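Long-range contacts in plastocyanin (Adiantum capillus-veneris, PDB 1KDJ), which carries electrons between the cytochrome b6-f complex and P700 of photosystem I by means of a single bound copper ion: residues A[31-37]-A[65-69]; A[40-44]-A[55-59]. All blocks are in the same frame, centred on the assembly; numbering follows the deposited sequence.

Interaction 1 of 2, residues A[31-37]-A[65-69]. With CU (copper (II) ion), chain B.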
ATOM      1  N   LEU A  31       3.081   9.251  -4.651  1.00 18.31           N
ATOM      2  CA  LEU A  31       4.051   8.913  -5.674  1.00 17.82           C
ATOM      3  C   LEU A  31       5.204   9.929  -5.690  1.00 18.22           C
ATOM      4  O   LEU A  31       4.952  11.136  -5.668  1.00 20.16           O
ATOM      5  CB  LEU A  31       3.390   8.915  -7.062  1.00 17.38           C
ATOM      6  CG  LEU A  31       4.321   8.596  -8.204  1.00 16.23           C
ATOM      7  CD1 LEU A  31       4.667   7.135  -8.218  1.00 16.44           C
ATOM      8  CD2 LEU A  31       3.652   9.025  -9.480  1.00 19.19           C
ATOM      9  N   VAL A  32       6.441   9.459  -5.715  1.00 18.35           N
ATOM     10  CA  VAL A  32       7.578  10.343  -5.930  1.00 19.49           C
ATOM     11  C   VAL A  32       8.252   9.836  -7.224  1.00 19.28           C
ATOM     12  O   VAL A  32       8.479   8.634  -7.389  1.00 17.02           O
ATOM     13  CB  VAL A  32       8.554  10.275  -4.716  1.00 19.12           C
ATOM     14  CG1 VAL A  32       9.727  11.225  -4.967  1.00 18.99           C
ATOM     15  CG2 VAL A  32       7.862  10.717  -3.431  1.00 17.37           C
ATOM     16  N   GLY A  33       8.624  10.726  -8.146  1.00 21.05           N
ATOM     17  CA  GLY A  33       9.307  10.306  -9.351  1.00 22.79           C
ATOM     18  C   GLY A  33       8.331  10.108 -10.503  1.00 23.90           C
ATOM     19  O   GLY A  33       7.165  10.498 -10.431  1.00 24.74           O
ATOM     20  N   GLU A  34       8.841   9.536 -11.586  1.00 25.56           N
ATOM     21  CA  GLU A  34       8.029   9.326 -12.755  1.00 27.72           C
ATOM     22  C   GLU A  34       7.593   7.897 -13.023  1.00 26.37           C
ATOM     23  O   GLU A  34       6.692   7.699 -13.839  1.00 29.62           O
ATOM     24  CB  GLU A  34       8.773   9.868 -13.951  1.00 31.74           C
ATOM     25  CG  GLU A  34       8.114  11.171 -14.391  1.00 39.01           C
ATOM     26  CD  GLU A  34       8.240  12.307 -13.388  1.00 43.63           C
ATOM     27  OE1 GLU A  34       9.383  12.707 -13.130  1.00 48.69           O
ATOM     28  OE2 GLU A  34       7.217  12.779 -12.871  1.00 45.16           O
ATOM     29  N   THR A  35       8.198   6.876 -12.421  1.00 23.15           N
ATOM     30  CA  THR A  35       7.726   5.514 -12.584  1.00 20.71           C
ATOM     31  C   THR A  35       6.354   5.370 -11.862  1.00 21.41           C
ATOM     32  O   THR A  35       6.259   5.711 -10.676  1.00 20.41           O
ATOM     33  CB  THR A  35       8.769   4.598 -11.975  1.00 19.17           C
ATOM     34  OG1 THR A  35      10.025   4.909 -12.585  1.00 22.40           O
ATOM     35  CG2 THR A  35       8.432   3.157 -12.171  1.00 17.26           C
ATOM     36  N   GLY A  36       5.279   4.941 -12.541  1.00 18.34           N
ATOM     37  CA  GLY A  36       3.981   4.716 -11.931  1.00 15.81           C
ATOM     38  C   GLY A  36       4.080   3.475 -11.080  1.00 11.70           C
ATOM     39  O   GLY A  36       4.887   2.541 -11.247  1.00 12.11           O
ATOM     40  N   HIS A  37       3.243   3.420 -10.049  1.00 13.01           N
ATOM     41  CA  HIS A  37       3.263   2.315  -9.087  1.00 12.42           C
ATOM     42  C   HIS A  37       1.857   2.179  -8.543  1.00 10.03           C
ATOM     43  O   HIS A  37       1.062   3.098  -8.708  1.00 10.63           O
ATOM     44  CB  HIS A  37       4.158   2.596  -7.862  1.00 12.20           C
ATOM     45  CG  HIS A  37       5.645   2.748  -8.161  1.00 13.05           C
ATOM     46  ND1 HIS A  37       6.359   1.650  -8.339  1.00 15.17           N
ATOM     47  CD2 HIS A  37       6.394   3.899  -8.197  1.00 12.90           C
ATOM     48  CE1 HIS A  37       7.603   2.096  -8.484  1.00 13.14           C
ATOM     49  NE2 HIS A  37       7.598   3.409  -8.395  1.00 12.64           N
ATOM     50  N   LEU A  65      -2.782   3.028 -11.611  1.00 24.21           N
ATOM     51  CA  LEU A  65      -1.411   3.331 -11.248  1.00 22.04           C
ATOM     52  C   LEU A  65      -1.464   4.755 -10.811  1.00 21.48           C
ATOM     53  O   LEU A  65      -2.274   5.537 -11.298  1.00 21.99           O
ATOM     54  CB  LEU A  65      -0.409   3.219 -12.417  1.00 20.45           C
ATOM     55  CG  LEU A  65      -0.057   1.797 -12.868  1.00 19.78           C
ATOM     56  CD1 LEU A  65       0.887   1.869 -14.035  1.00 22.86           C
ATOM     57  CD2 LEU A  65       0.642   1.010 -11.795  1.00 21.00           C
ATOM     58  N   LEU A  66      -0.668   5.068  -9.793  1.00 22.64           N
ATOM     59  CA  LEU A  66      -0.467   6.449  -9.388  1.00 24.87           C
ATOM     60  C   LEU A  66       0.311   7.140 -10.534  1.00 26.02           C
ATOM     61  O   LEU A  66       1.138   6.526 -11.225  1.00 25.71           O
ATOM     62  CB  LEU A  66       0.338   6.473  -8.074  1.00 24.23           C
ATOM     63  CG  LEU A  66      -0.356   5.836  -6.857  1.00 25.55           C
ATOM     64  CD1 LEU A  66       0.633   5.690  -5.720  1.00 26.60           C
ATOM     65  CD2 LEU A  66      -1.562   6.685  -6.459  1.00 24.20           C
ATOM     66  N   SER A  67       0.066   8.393 -10.820  1.00 29.13           N
ATOM     67  CA  SER A  67       0.736   9.100 -11.905  1.00 33.55           C
ATOM     68  C   SER A  67       0.834  10.521 -11.383  1.00 37.32           C
ATOM     69  O   SER A  67       0.168  10.805 -10.383  1.00 37.86           O
ATOM     70  CB  SER A  67      -0.126   9.048 -13.159  1.00 32.25           C
ATOM     71  OG  SER A  67      -1.365   9.747 -13.027  1.00 32.09           O
ATOM     72  N   GLU A  68       1.539  11.514 -11.937  1.00 41.44           N
ATOM     73  CA  GLU A  68       1.519  12.800 -11.254  1.00 45.80           C
ATOM     74  C   GLU A  68       0.164  13.465 -11.412  1.00 46.27           C
ATOM     75  O   GLU A  68      -0.154  14.410 -10.706  1.00 47.78           O
ATOM     76  CB  GLU A  68       2.648  13.701 -11.779  1.00 49.43           C
ATOM     77  CG  GLU A  68       3.332  14.525 -10.636  1.00 53.44           C
ATOM     78  CD  GLU A  68       3.963  13.746  -9.456  1.00 55.39           C
ATOM     79  OE1 GLU A  68       4.989  13.067  -9.618  1.00 55.50           O
ATOM     80  OE2 GLU A  68       3.423  13.834  -8.350  1.00 56.33           O
ATOM     81  N   ASP A  69      -0.677  12.895 -12.262  1.00 46.77           N
ATOM     82  CA  ASP A  69      -2.041  13.346 -12.426  1.00 48.18           C
ATOM     83  C   ASP A  69      -2.907  12.764 -11.294  1.00 47.20           C
ATOM     84  O   ASP A  69      -3.890  13.364 -10.864  1.00 48.37           O
ATOM     85  CB  ASP A  69      -2.556  12.876 -13.818  1.00 51.94           C
ATOM     86  CG  ASP A  69      -1.875  13.431 -15.098  1.00 54.31           C
ATOM     87  OD1 ASP A  69      -0.678  13.208 -15.312  1.00 55.34           O
ATOM     88  OD2 ASP A  69      -2.562  14.075 -15.901  1.00 54.92           O
TER
HETATM   89 CU    CU B 103       5.974  -0.229  -8.532  1.00 16.39          CU
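The carbonyl oxygen of His37 takes the one hydrogen bond that joins the two segments: Leu66 N lies 2.8 Å from His37 O, and the bond is nearly straight, 164° at the hydrogen. The donor sits almost along the C=O axis, and the same oxygen receives a softer CA-H...O approach from Leu65. The side chain of His37 leaves the backbone away from residues 65-69, and its ND1 binds the copper ion at 1.9 Å, in a site completed by Cys87, His90 and Met95; Leu31 CD1 lies in the ring plane at its edge. The bond thus ties residues 65-69 to a copper ligand through the main chain. Next to this bond, Leu31 CB meets Leu66 CB at 4.0 Å. With its CG trans to the backbone N (chi1 179°), Leu31 carries CD2 along the main chain of Ser67, 3.7 Å from Ser67 C. The chains of Glu34 and Glu68 cross at about a right angle, Glu34 OE2 4.0 Å from Glu68 OE1, which probably costs some electrostatic energy. Residues 31-37 run from strand 27-31 toward strand 40-41, and residues 65-69 lead from helix 49-57 into strand 72-75, the neighbour of 27-31 in its sheet.

Interaction 2 of 2, residues A[40-44]-A[55-59]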
ATOM      1  N   VAL A  40      -1.500  -2.713  -3.486  1.00 12.24           N
ATOM      2  CA  VAL A  40      -2.485  -3.768  -3.331  1.00 15.47           C
ATOM      3  C   VAL A  40      -2.099  -4.554  -2.094  1.00 14.27           C
ATOM      4  O   VAL A  40      -0.955  -4.991  -1.955  1.00 14.93           O
ATOM      5  CB  VAL A  40      -2.492  -4.712  -4.593  1.00 14.40           C
ATOM      6  CG1 VAL A  40      -3.488  -5.853  -4.426  1.00 15.68           C
ATOM      7  CG2 VAL A  40      -2.897  -3.910  -5.804  1.00 14.40           C
ATOM      8  N   PHE A  41      -3.088  -4.807  -1.218  1.00 16.57           N
ATOM      9  CA  PHE A  41      -2.867  -5.595  -0.017  1.00 14.86           C
ATOM     10  C   PHE A  41      -2.991  -7.067  -0.268  1.00 16.60           C
ATOM     11  O   PHE A  41      -3.870  -7.474  -1.014  1.00 18.17           O
ATOM     12  CB  PHE A  41      -3.869  -5.195   1.093  1.00 15.56           C
ATOM     13  CG  PHE A  41      -3.411  -3.957   1.864  1.00 14.55           C
ATOM     14  CD1 PHE A  41      -2.551  -4.117   2.936  1.00 16.74           C
ATOM     15  CD2 PHE A  41      -3.795  -2.706   1.467  1.00 12.98           C
ATOM     16  CE1 PHE A  41      -2.078  -3.003   3.599  1.00 15.02           C
ATOM     17  CE2 PHE A  41      -3.315  -1.602   2.135  1.00 15.78           C
ATOM     18  CZ  PHE A  41      -2.458  -1.747   3.196  1.00 15.00           C
ATOM     19  N   ASP A  42      -2.114  -7.871   0.299  1.00 18.11           N
ATOM     20  CA  ASP A  42      -2.231  -9.315   0.321  1.00 22.81           C
ATOM     21  C   ASP A  42      -3.349  -9.705   1.287  1.00 24.27           C
ATOM     22  O   ASP A  42      -3.463  -9.113   2.366  1.00 23.20           O
ATOM     23  CB  ASP A  42      -1.008  -9.960   0.854  1.00 27.53           C
ATOM     24  CG  ASP A  42      -0.276 -10.861  -0.105  1.00 33.81           C
ATOM     25  OD1 ASP A  42      -0.892 -11.546  -0.928  1.00 39.23           O
ATOM     26  OD2 ASP A  42       0.945 -10.876  -0.011  1.00 38.41           O
ATOM     27  N   ILE A  43      -4.183 -10.693   0.992  1.00 25.19           N
ATOM     28  CA  ILE A  43      -5.246 -11.078   1.926  1.00 27.05           C
ATOM     29  C   ILE A  43      -4.688 -12.277   2.674  1.00 27.80           C
ATOM     30  O   ILE A  43      -4.336 -13.243   2.001  1.00 27.53           O
ATOM     31  CB  ILE A  43      -6.545 -11.507   1.203  1.00 27.65           C
ATOM     32  CG1 ILE A  43      -7.014 -10.466   0.190  1.00 26.40           C
ATOM     33  CG2 ILE A  43      -7.600 -11.781   2.280  1.00 27.06           C
ATOM     34  CD1 ILE A  43      -7.336  -9.090   0.749  1.00 26.01           C
ATOM     35  N   PRO A  44      -4.531 -12.305   4.006  1.00 29.24           N
ATOM     36  CA  PRO A  44      -3.982 -13.444   4.716  1.00 31.65           C
ATOM     37  C   PRO A  44      -4.896 -14.659   4.536  1.00 34.09           C
ATOM     38  O   PRO A  44      -6.128 -14.564   4.409  1.00 33.60           O
ATOM     39  CB  PRO A  44      -3.866 -12.965   6.136  1.00 31.59           C
ATOM     40  CG  PRO A  44      -3.919 -11.455   6.037  1.00 31.12           C
ATOM     41  CD  PRO A  44      -4.941 -11.266   4.933  1.00 30.03           C
ATOM     42  N   LEU A  55      -9.315  -5.046   3.460  1.00 12.62           N
ATOM     43  CA  LEU A  55      -8.075  -5.057   2.706  1.00 13.04           C
ATOM     44  C   LEU A  55      -8.340  -4.820   1.219  1.00 16.52           C
ATOM     45  O   LEU A  55      -7.633  -4.010   0.581  1.00 14.30           O
ATOM     46  CB  LEU A  55      -7.396  -6.374   2.960  1.00 10.67           C
ATOM     47  CG  LEU A  55      -6.837  -6.655   4.377  1.00 13.84           C
ATOM     48  CD1 LEU A  55      -6.166  -7.995   4.406  1.00 12.96           C
ATOM     49  CD2 LEU A  55      -5.806  -5.579   4.762  1.00 15.72           C
ATOM     50  N   LYS A  56      -9.400  -5.436   0.648  1.00 16.41           N
ATOM     51  CA  LYS A  56      -9.780  -5.152  -0.747  1.00 17.89           C
ATOM     52  C   LYS A  56     -10.149  -3.686  -0.914  1.00 17.96           C
ATOM     53  O   LYS A  56      -9.709  -3.043  -1.874  1.00 19.30           O
ATOM     54  CB  LYS A  56     -10.983  -6.003  -1.216  1.00 17.21           C
ATOM     55  CG  LYS A  56     -10.406  -7.375  -1.211  1.00 23.67           C
ATOM     56  CD  LYS A  56     -11.302  -8.429  -1.800  1.00 32.01           C
ATOM     57  CE  LYS A  56     -10.545  -8.988  -3.006  1.00 36.63           C
ATOM     58  NZ  LYS A  56     -10.449  -7.990  -4.067  1.00 41.49           N
ATOM     59  N   ALA A  57     -10.889  -3.091   0.029  1.00 16.17           N
ATOM     60  CA  ALA A  57     -11.244  -1.688  -0.042  1.00 15.52           C
ATOM     61  C   ALA A  57     -10.039  -0.765   0.132  1.00 15.32           C
ATOM     62  O   ALA A  57     -10.063   0.396  -0.239  1.00 16.83           O
ATOM     63  CB  ALA A  57     -12.215  -1.334   1.042  1.00 16.32           C
ATOM     64  N   ALA A  58      -8.985  -1.294   0.708  1.00 16.71           N
ATOM     65  CA  ALA A  58      -7.788  -0.516   0.956  1.00 18.61           C
ATOM     66  C   ALA A  58      -6.788  -0.752  -0.176  1.00 20.20           C
ATOM     67  O   ALA A  58      -5.633  -0.323  -0.071  1.00 18.49           O
ATOM     68  CB  ALA A  58      -7.154  -0.950   2.298  1.00 17.67           C
ATOM     69  N   SER A  59      -7.172  -1.475  -1.240  1.00 19.45           N
ATOM     70  CA  SER A  59      -6.259  -1.759  -2.316  1.00 17.76           C
ATOM     71  C   SER A  59      -6.661  -1.014  -3.555  1.00 19.32           C
ATOM     72  O   SER A  59      -7.818  -0.664  -3.784  1.00 18.07           O
ATOM     73  CB  SER A  59      -6.266  -3.206  -2.606  1.00 15.59           C
ATOM     74  OG  SER A  59      -5.827  -3.963  -1.500  1.00 14.93           O
TER
HETATM   75  O   HOH W   1      -6.439  -6.928  -2.143  1.00 27.52           O
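Strand 40-41 comes closest to the chain just after helix 49-57, where the backbones of Val40 and Ser59 approach, Val40 CA 4.4 Å from Ser59 CA, and here Phe41 N donates to Ser59 OG at 2.9 Å, almost straight at 170°. The hydroxyl in turn donates to Leu55 O, 2.8 Å from Ser59 OG, from above the carbonyl plane, while a water bridges it to Phe41 O. One side chain thereby links the strand backbone to the last helical turn. Replacing Ser59 by an alanine removes this hydroxyl, and Phe41 N and Leu55 O are likely to lose the partner they share, with the water less firmly held. Trans to its carbonyl carbon (chi1 -62°), Ser59 OG also lies at the edge of the Phe41 ring, as does Ala58 O, 3.4 Å from Phe41 CD2. Leu55 makes much of the apolar contact: its side chain crosses Phe41 at about a right angle, slides past Ile43, whose CD1 lies 3.5 Å from Leu55 CB, and meets Pro44 tip to tip, with Leu55 CD1 3.5 Å from Pro44 CD. Tyr83 of strand 81-86 touches both Phe41 and Leu55. The arrangement belongs to the plastocyanin fold, a beta sandwich in which this short helix packs on an edge strand.

The two contacts lie in one long connection of a small beta sandwich and tie it at separate places. In sequence the order is 31-37, 40-44, 55-59, 65-69, so interaction 2 falls wholly within the span that interaction 1 closes. Their centres are 20 Å apart, on opposite sides of the chain's centre, and apart from adjoining in sequence they do not touch. Interaction 1 lies at the copper end, beside strands 27-31 and 72-75 of one sheet; interaction 2 joins helix 49-57 to strand 40-41, an outermost strand of the other. Residues 31-44 therefore pass from one sheet to the other, with the copper ligand His37 on the way.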